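Local coordinates for purine catabolism protein pucG (Bacillus subtilis, PDB 3ISL) that catalyses a pyridoxal phosphate-dependent transamination between (S)-ureidoglycine and glyoxylate, giving oxalurate and glycine in the purine breakdown pathway, at residues Gly74-Leu79 with Thr102-Arg107; Glu106-Asn111 with Pro243-Tyr248; Ser337-Leu342 with Ile348-Ser353. One frame throughout, in Å; residues are numbered along the deposited sequence.

Contact 1: residues Gly74-Leu79 with Thr102-Arg107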
loop_
_atom_site.group_PDB
_atom_site.type_symbol
_atom_site.label_atom_id
_atom_site.label_comp_id
_atom_site.label_asym_id
_atom_site.label_seq_id
_atom_site.Cartn_x
_atom_site.Cartn_y
_atom_site.Cartn_z
ATOM N N GLY A 74 -3.392 8.036 -1.720
ATOM C CA GLY A 74 -3.530 8.602 -3.044
ATOM C C GLY A 74 -3.906 10.070 -2.965
ATOM O O GLY A 74 -3.354 10.905 -3.665
ATOM N N ILE A 75 -4.894 10.371 -2.126
ATOM C CA ILE A 75 -5.329 11.739 -1.935
ATOM C C ILE A 75 -4.188 12.621 -1.397
ATOM O O ILE A 75 -3.961 13.724 -1.889
ATOM C CB ILE A 75 -6.503 11.794 -0.969
ATOM C CG1 ILE A 75 -7.730 11.040 -1.566
ATOM C CG2 ILE A 75 -6.768 13.293 -0.584
ATOM C CD1 ILE A 75 -8.961 10.963 -0.572
ATOM N N GLU A 76 -3.476 12.118 -0.380
ATOM C CA GLU A 76 -2.347 12.803 0.186
ATOM C C GLU A 76 -1.219 13.068 -0.835
ATOM O O GLU A 76 -0.676 14.209 -0.894
ATOM C CB GLU A 76 -1.838 12.076 1.462
ATOM C CG GLU A 76 -0.653 12.830 2.156
ATOM C CD GLU A 76 -0.424 12.388 3.589
ATOM O OE1 GLU A 76 0.634 12.712 4.151
ATOM O OE2 GLU A 76 -1.309 11.735 4.177
ATOM N N ALA A 77 -0.895 12.069 -1.664
ATOM C CA ALA A 77 0.176 12.247 -2.662
ATOM C C ALA A 77 -0.204 13.373 -3.644
ATOM O O ALA A 77 0.625 14.232 -3.947
ATOM C CB ALA A 77 0.493 10.951 -3.405
ATOM N N VAL A 78 -1.456 13.385 -4.128
ATOM C CA VAL A 78 -1.866 14.470 -5.004
ATOM C C VAL A 78 -1.747 15.793 -4.221
ATOM O O VAL A 78 -1.057 16.705 -4.676
ATOM C CB VAL A 78 -3.262 14.277 -5.605
ATOM C CG1 VAL A 78 -3.690 15.559 -6.376
ATOM C CG2 VAL A 78 -3.308 13.041 -6.561
ATOM N N LEU A 79 -2.362 15.905 -3.039
ATOM C CA LEU A 79 -2.345 17.209 -2.349
ATOM C C LEU A 79 -0.922 17.647 -1.931
ATOM O O LEU A 79 -0.582 18.831 -2.034
ATOM C CB LEU A 79 -3.282 17.192 -1.159
ATOM C CG LEU A 79 -4.770 17.112 -1.525
ATOM C CD1 LEU A 79 -5.541 16.837 -0.299
ATOM C CD2 LEU A 79 -5.185 18.450 -2.185
ATOM N N THR A 102 -9.102 18.597 4.682
ATOM C CA THR A 102 -8.582 19.792 5.336
ATOM C C THR A 102 -7.362 19.444 6.209
ATOM O O THR A 102 -6.363 20.182 6.253
ATOM C CB THR A 102 -9.652 20.646 6.118
ATOM O OG1 THR A 102 -9.979 20.037 7.368
ATOM C CG2 THR A 102 -10.914 20.870 5.326
ATOM N N GLU A 103 -7.440 18.310 6.884
ATOM C CA GLU A 103 -6.294 17.774 7.635
ATOM C C GLU A 103 -5.005 17.684 6.820
ATOM O O GLU A 103 -3.960 18.190 7.220
ATOM C CB GLU A 103 -6.661 16.376 8.088
ATOM C CG GLU A 103 -7.333 16.317 9.366
ATOM C CD GLU A 103 -6.311 16.357 10.424
ATOM O OE1 GLU A 103 -5.215 15.842 10.091
ATOM O OE2 GLU A 103 -6.570 16.907 11.527
ATOM N N ILE A 104 -5.102 16.998 5.688
ATOM C CA ILE A 104 -3.989 16.808 4.773
ATOM C C ILE A 104 -3.446 18.155 4.276
ATOM O O ILE A 104 -2.231 18.420 4.350
ATOM C CB ILE A 104 -4.418 15.887 3.587
ATOM C CG1 ILE A 104 -4.582 14.435 4.065
ATOM C CG2 ILE A 104 -3.372 15.919 2.529
ATOM C CD1 ILE A 104 -5.531 13.592 3.239
ATOM N N ALA A 105 -4.335 19.018 3.759
ATOM C CA ALA A 105 -3.902 20.307 3.257
ATOM C C ALA A 105 -3.196 21.133 4.332
ATOM O O ALA A 105 -2.166 21.776 4.059
ATOM C CB ALA A 105 -5.108 21.119 2.643
ATOM N N GLU A 106 -3.745 21.140 5.545
ATOM C CA GLU A 106 -3.151 21.968 6.638
ATOM C C GLU A 106 -1.780 21.472 7.011
ATOM O O GLU A 106 -0.844 22.250 7.149
ATOM C CB GLU A 106 -4.024 21.960 7.885
ATOM C CG GLU A 106 -4.589 23.314 8.135
ATOM C CD GLU A 106 -5.899 23.295 8.884
ATOM O OE1 GLU A 106 -6.204 22.264 9.548
ATOM O OE2 GLU A 106 -6.608 24.341 8.791
ATOM N N ARG A 107 -1.687 20.148 7.140
ATOM C CA ARG A 107 -0.439 19.482 7.407
ATOM C C ARG A 107 0.631 19.815 6.364
ATOM O O ARG A 107 1.799 19.900 6.718
ATOM C CB ARG A 107 -0.649 17.959 7.600
ATOM C CG ARG A 107 -1.497 17.638 8.887
ATOM C CD ARG A 107 -1.145 16.251 9.479
ATOM N NE ARG A 107 -2.107 15.762 10.487
ATOM C CZ ARG A 107 -1.917 14.708 11.308
ATOM N NH1 ARG A 107 -0.772 14.011 11.328
ATOM N NH2 ARG A 107 -2.877 14.360 12.154
#
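Ile104 is the side chain through which helix 96-107 meets helix 71-82, and it lies against Ile75, Glu76 and Leu79. The short segments run 9.9 Å apart at an angle of 37°, a spacing bridged here by one branched residue. Along the second segment, Thr102 points away from this contact, packing on strands 88-93 and 111-116, so the helix lies over the sheet as the connection of a beta-alpha-beta crossover. Ile104 then divides its two branches between the partners. Its CG2, set anti to the backbone N, stands 3.7 Å from Leu79 CD1 and also meets the backbone of Glu76, with Glu76 CA 4.0 Å from Ile104 CG2. The other branch, through CG1, reaches across to helix 71-82 and brings Ile104 CD1 to 4.0 Å from Ile75 CG2; Ile75 and Leu79 both meet the Ile104 side chain nearly at right angles. Ala105 packs on Val112 of the sheet. At Arg107, NE holds Glu103 OE1 at 3.1 Å in a bent salt bridge (137° at the hydrogen), using the syn lone pair of the carboxylate, while Arg107 NH1 reaches Asp250 of the second subunit. Glu76, extended beyond CG, likewise sends its carboxylate to Ser246 OG and Tyr248 N of that subunit. The side chain of Ile75 comes within about 4 Å of the bound pyridoxal phosphate, on the helix that begins at Ser71 and Arg72 of the cofactor pocket. Between the segments only carbon atoms meet; the Glu76 carboxylate, whose CG lines the contact, is satisfied by Tyr108 and by the second subunit.

Contact 2: residues Glu106-Asn111 with Pro243-Tyr248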
loop_
_atom_site.group_PDB
_atom_site.type_symbol
_atom_site.label_atom_id
_atom_site.label_comp_id
_atom_site.label_asym_id
_atom_site.label_seq_id
_atom_site.Cartn_x
_atom_site.Cartn_y
_atom_site.Cartn_z
ATOM N N GLU A 106 -3.745 21.140 5.545
ATOM C CA GLU A 106 -3.151 21.968 6.638
ATOM C C GLU A 106 -1.780 21.472 7.011
ATOM O O GLU A 106 -0.844 22.250 7.149
ATOM C CB GLU A 106 -4.024 21.960 7.885
ATOM C CG GLU A 106 -4.589 23.314 8.135
ATOM C CD GLU A 106 -5.899 23.295 8.884
ATOM O OE1 GLU A 106 -6.204 22.264 9.548
ATOM O OE2 GLU A 106 -6.608 24.341 8.791
ATOM N N ARG A 107 -1.687 20.148 7.140
ATOM C CA ARG A 107 -0.439 19.482 7.407
ATOM C C ARG A 107 0.631 19.815 6.364
ATOM O O ARG A 107 1.799 19.900 6.718
ATOM C CB ARG A 107 -0.649 17.959 7.600
ATOM C CG ARG A 107 -1.497 17.638 8.887
ATOM C CD ARG A 107 -1.145 16.251 9.479
ATOM N NE ARG A 107 -2.107 15.762 10.487
ATOM C CZ ARG A 107 -1.917 14.708 11.308
ATOM N NH1 ARG A 107 -0.772 14.011 11.328
ATOM N NH2 ARG A 107 -2.877 14.360 12.154
ATOM N N TYR A 108 0.248 20.050 5.108
ATOM C CA TYR A 108 1.254 20.496 4.109
ATOM C C TYR A 108 1.480 22.019 4.065
ATOM O O TYR A 108 2.155 22.542 3.187
ATOM C CB TYR A 108 1.025 19.863 2.720
ATOM C CG TYR A 108 1.383 18.392 2.768
ATOM C CD1 TYR A 108 2.732 17.987 2.680
ATOM C CD2 TYR A 108 0.412 17.418 3.013
ATOM C CE1 TYR A 108 3.105 16.656 2.811
ATOM C CE2 TYR A 108 0.761 16.079 3.114
ATOM C CZ TYR A 108 2.159 15.713 3.022
ATOM O OH TYR A 108 2.583 14.413 3.095
ATOM N N GLY A 109 0.920 22.727 5.033
ATOM C CA GLY A 109 1.217 24.176 5.155
ATOM C C GLY A 109 0.255 25.115 4.406
ATOM O O GLY A 109 0.479 26.328 4.354
ATOM N N ALA A 110 -0.814 24.559 3.844
ATOM C CA ALA A 110 -1.835 25.371 3.166
ATOM C C ALA A 110 -2.587 26.262 4.137
ATOM O O ALA A 110 -2.835 25.869 5.265
ATOM C CB ALA A 110 -2.840 24.475 2.440
ATOM N N ASN A 111 -2.953 27.459 3.691
ATOM C CA ASN A 111 -3.991 28.219 4.349
ATOM C C ASN A 111 -5.350 27.664 3.865
ATOM O O ASN A 111 -5.748 27.904 2.742
ATOM C CB ASN A 111 -3.796 29.708 4.014
ATOM C CG ASN A 111 -4.858 30.631 4.635
ATOM O OD1 ASN A 111 -4.924 31.815 4.270
ATOM N ND2 ASN A 111 -5.667 30.124 5.584
ATOM N N PRO A 243 10.936 20.878 -2.943
ATOM C CA PRO A 243 10.447 19.517 -3.181
ATOM C C PRO A 243 9.178 19.203 -2.372
ATOM O O PRO A 243 8.937 19.800 -1.318
ATOM C CB PRO A 243 11.609 18.624 -2.706
ATOM C CG PRO A 243 12.372 19.455 -1.700
ATOM C CD PRO A 243 12.232 20.888 -2.221
ATOM N N ILE A 244 8.374 18.279 -2.898
ATOM C CA ILE A 244 7.252 17.654 -2.183
ATOM C C ILE A 244 7.809 16.938 -0.913
ATOM O O ILE A 244 8.817 16.179 -1.005
ATOM C CB ILE A 244 6.521 16.689 -3.143
ATOM C CG1 ILE A 244 5.896 17.497 -4.294
ATOM C CG2 ILE A 244 5.542 15.792 -2.412
ATOM C CD1 ILE A 244 5.936 16.805 -5.662
ATOM N N THR A 245 7.177 17.205 0.246
ATOM C CA THR A 245 7.645 16.737 1.583
ATOM C C THR A 245 7.729 15.190 1.717
ATOM O O THR A 245 8.740 14.632 2.195
ATOM C CB THR A 245 6.791 17.393 2.723
ATOM O OG1 THR A 245 6.822 18.819 2.565
ATOM C CG2 THR A 245 7.271 17.004 4.154
ATOM N N SER A 246 6.688 14.499 1.255
ATOM C CA SER A 246 6.747 13.041 1.171
ATOM C C SER A 246 7.575 12.571 -0.055
ATOM O O SER A 246 7.228 12.872 -1.211
ATOM C CB SER A 246 5.325 12.456 1.139
ATOM O OG SER A 246 5.351 11.046 1.078
ATOM N N ASN A 247 8.684 11.877 0.207
ATOM C CA ASN A 247 9.379 11.159 -0.856
ATOM C C ASN A 247 8.484 10.086 -1.524
ATOM O O ASN A 247 8.428 9.988 -2.765
ATOM C CB ASN A 247 10.678 10.509 -0.328
ATOM C CG ASN A 247 11.334 9.595 -1.376
ATOM O OD1 ASN A 247 12.067 10.067 -2.259
ATOM N ND2 ASN A 247 11.049 8.286 -1.297
ATOM N N TYR A 248 7.787 9.285 -0.695
ATOM C CA TYR A 248 6.944 8.180 -1.188
ATOM C C TYR A 248 5.742 8.708 -2.004
ATOM O O TYR A 248 5.400 8.133 -3.051
ATOM C CB TYR A 248 6.476 7.301 -0.021
ATOM C CG TYR A 248 5.714 6.044 -0.390
ATOM C CD1 TYR A 248 6.399 4.864 -0.754
ATOM C CD2 TYR A 248 4.298 6.034 -0.374
ATOM C CE1 TYR A 248 5.709 3.702 -1.048
ATOM C CE2 TYR A 248 3.571 4.883 -0.667
ATOM C CZ TYR A 248 4.271 3.705 -1.012
ATOM O OH TYR A 248 3.552 2.532 -1.309
#
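Tyr108 turns the edge of its ring toward Thr245 and sets its hydroxyl beside Ser246. The closest approach is from Tyr108 CE1 to Thr245 CB, 3.8 Å, with the Thr245 carbon lying in the plane of the ring; Tyr108 CD1 follows at 4.1 Å from the same Thr245 CB. With CG anti to the carbonyl carbon (chi1 -71°), the tyrosine is thrown forward from the end of its helix, and its hydroxyl reaches as far as Ser246, where Tyr108 OH and Ser246 CB are 3.9 Å apart. That oxygen makes no hydrogen bond to the loop; its partner is Glu76 OE1 on helix 71-82. The ring is thus gripped at its far end while Ala80 and Ile83 pack against it. The chain turns here by a Schellman motif: Gly109, with positive phi, is its C-prime residue, Gly109 N bonding Glu106 O at 2.8 Å and Ala110 N reaching back to Ala105 O. Tyr108 is accordingly the first residue to leave helical geometry, and the chain goes on directly into strand 111-116. On the loop side, Thr245 presents CB to the ring while its hydroxyl sits near Tyr108 CD1. Ser246 holds OG anti to its backbone N (chi1 -179°), which leaves CB as the side-chain atom nearest the tyrosine; the hydroxyl itself pairs with Phe249 N and with Glu76 of the second subunit. Thr245 of that subunit also packs on Tyr108.

Contact 3: residues Ser337-Leu342 with Ile348-Ser353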
loop_
_atom_site.group_PDB
_atom_site.type_symbol
_atom_site.label_atom_id
_atom_site.label_comp_id
_atom_site.label_asym_id
_atom_site.label_seq_id
_atom_site.Cartn_x
_atom_site.Cartn_y
_atom_site.Cartn_z
ATOM N N SER A 337 -26.631 -3.141 18.393
ATOM C CA SER A 337 -27.034 -4.503 18.754
ATOM C C SER A 337 -27.524 -5.143 17.479
ATOM O O SER A 337 -27.202 -6.318 17.230
ATOM C CB SER A 337 -28.144 -4.506 19.807
ATOM O OG SER A 337 -28.759 -5.780 19.943
ATOM N N VAL A 338 -28.286 -4.368 16.685
ATOM C CA VAL A 338 -28.785 -4.837 15.381
ATOM C C VAL A 338 -27.678 -5.194 14.424
ATOM O O VAL A 338 -27.744 -6.229 13.790
ATOM C CB VAL A 338 -29.758 -3.869 14.716
ATOM C CG1 VAL A 338 -29.921 -4.268 13.241
ATOM C CG2 VAL A 338 -31.155 -3.870 15.511
ATOM N N ARG A 339 -26.641 -4.365 14.366
ATOM C CA ARG A 339 -25.513 -4.588 13.466
ATOM C C ARG A 339 -24.691 -5.831 13.865
ATOM O O ARG A 339 -24.287 -6.654 12.989
ATOM C CB ARG A 339 -24.656 -3.323 13.339
ATOM C CG ARG A 339 -23.303 -3.560 12.680
ATOM C CD ARG A 339 -22.484 -2.258 12.564
ATOM N NE ARG A 339 -21.609 -2.180 13.727
ATOM C CZ ARG A 339 -20.448 -2.826 13.816
ATOM N NH1 ARG A 339 -20.009 -3.544 12.772
ATOM N NH2 ARG A 339 -19.729 -2.744 14.943
ATOM N N ASP A 340 -24.414 -5.941 15.162
ATOM C CA ASP A 340 -23.681 -7.085 15.711
ATOM C C ASP A 340 -24.428 -8.411 15.440
ATOM O O ASP A 340 -23.794 -9.399 15.084
ATOM C CB ASP A 340 -23.448 -6.917 17.258
ATOM C CG ASP A 340 -22.466 -5.763 17.591
ATOM O OD1 ASP A 340 -22.380 -5.383 18.791
ATOM O OD2 ASP A 340 -21.771 -5.250 16.650
ATOM N N MET A 341 -25.748 -8.430 15.626
ATOM C CA MET A 341 -26.544 -9.657 15.422
ATOM C C MET A 341 -26.623 -10.094 13.945
ATOM O O MET A 341 -26.575 -11.299 13.620
ATOM C CB MET A 341 -27.962 -9.543 16.041
ATOM C CG MET A 341 -28.731 -10.878 15.993
ATOM S SD MET A 341 -30.457 -10.719 16.574
ATOM C CE MET A 341 -30.146 -10.585 18.350
ATOM N N LEU A 342 -26.821 -9.132 13.050
ATOM C CA LEU A 342 -26.814 -9.407 11.629
ATOM C C LEU A 342 -25.516 -10.123 11.254
ATOM O O LEU A 342 -25.532 -11.102 10.511
ATOM C CB LEU A 342 -26.881 -8.095 10.834
ATOM C CG LEU A 342 -28.147 -7.624 10.188
ATOM C CD1 LEU A 342 -27.734 -6.621 9.012
ATOM C CD2 LEU A 342 -28.838 -8.835 9.592
ATOM N N ILE A 348 -23.924 -11.191 7.748
ATOM C CA ILE A 348 -24.209 -9.991 6.932
ATOM C C ILE A 348 -23.595 -8.745 7.538
ATOM O O ILE A 348 -23.774 -8.501 8.732
ATOM C CB ILE A 348 -25.736 -9.744 6.842
ATOM C CG1 ILE A 348 -26.375 -10.852 5.986
ATOM C CG2 ILE A 348 -26.030 -8.325 6.292
ATOM C CD1 ILE A 348 -27.984 -10.761 6.024
ATOM N N GLU A 349 -22.874 -7.952 6.744
ATOM C CA GLU A 349 -22.231 -6.758 7.322
ATOM C C GLU A 349 -22.838 -5.492 6.771
ATOM O O GLU A 349 -22.855 -5.318 5.571
ATOM C CB GLU A 349 -20.700 -6.731 7.057
ATOM C CG GLU A 349 -19.994 -5.856 8.106
ATOM C CD GLU A 349 -18.566 -5.432 7.668
ATOM O OE1 GLU A 349 -18.141 -5.854 6.591
ATOM O OE2 GLU A 349 -17.881 -4.699 8.408
ATOM N N ILE A 350 -23.355 -4.651 7.667
ATOM C CA ILE A 350 -23.765 -3.259 7.379
ATOM C C ILE A 350 -22.978 -2.320 8.292
ATOM O O ILE A 350 -22.389 -2.741 9.273
ATOM C CB ILE A 350 -25.321 -2.996 7.508
ATOM C CG1 ILE A 350 -25.771 -3.058 8.982
ATOM C CG2 ILE A 350 -26.095 -3.942 6.502
ATOM C CD1 ILE A 350 -27.385 -2.853 9.219
ATOM N N ALA A 351 -22.975 -1.045 7.948
ATOM C CA ALA A 351 -22.154 -0.061 8.656
ATOM C C ALA A 351 -22.973 0.719 9.675
ATOM O O ALA A 351 -24.130 1.048 9.423
ATOM C CB ALA A 351 -21.503 0.858 7.635
ATOM N N SER A 352 -22.378 1.021 10.825
ATOM C CA SER A 352 -22.952 2.016 11.726
ATOM C C SER A 352 -22.391 3.372 11.317
ATOM O O SER A 352 -21.661 3.479 10.336
ATOM C CB SER A 352 -22.579 1.735 13.190
ATOM O OG SER A 352 -23.520 0.859 13.813
ATOM N N SER A 353 -22.742 4.409 12.067
ATOM C CA SER A 353 -22.101 5.705 11.947
ATOM C C SER A 353 -21.366 6.035 13.236
ATOM O O SER A 353 -21.816 5.674 14.343
ATOM C CB SER A 353 -23.145 6.767 11.701
ATOM O OG SER A 353 -23.666 6.643 10.403
HETATM O O HOH W 1 -23.621 -6.168 10.522
#
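This is a short-range helix-to-strand contact, in which the chain leaving helix 335-346 doubles back along it as strand 348-349 and the segment beyond, in the smaller, C-terminal part of the aminotransferase fold. Its one direct hydrogen bond runs from Ile348 N to Leu342 O, 3.2 Å long, the donor standing 46° out of the carbonyl plane. A water extends the link by giving hydrogens to Arg339 O (2.6 Å from the water) and Ile348 O and accepting one from Ile350 N. Next to this polar link, Leu342 CD1 sits between two isoleucines, 3.6 Å from Ile348 CG2 and 3.8 Å from Ile350 CD1. With CG1 between the backbone N and the carbonyl carbon (chi1 70°), Ile350 turns both branches to the leucine methyl. Arg339 lies across the other end, its chain bent at chi3, with Arg339 CD 3.3 Å from Ile350 O and 3.5 Å from Ser352 OG. Its guanidinium and the Ser352 hydroxyl both turn to Glu336 of the same helix. Strand 348-349 itself runs parallel to strand 13-14. Backbone polar groups facing each other across the contact are thus met by one direct bond and a shared water, while a carboxylate ties the far end.

In the fold
From the N terminus, contact 1 comes first: helix 71-82 runs out, strand 88-93 is laid into the large sheet, and helix 96-107 returns to close a loop of 22 residues. Contact 2 begins on the segment that closes contact 1, sharing Glu106 and Arg107, and closes a far longer loop of 131 residues that holds five strands of the same sheet, ending before helix 251-257. Both reach the second subunit. Contact 3 closes a five-residue interval, mostly the last turn of helix 335-346, and joins that helix to strand 348-349, the partner of strand 13-14 near the N terminus. Contacts 1 and 2 join end to end, and contact 3 follows both in series.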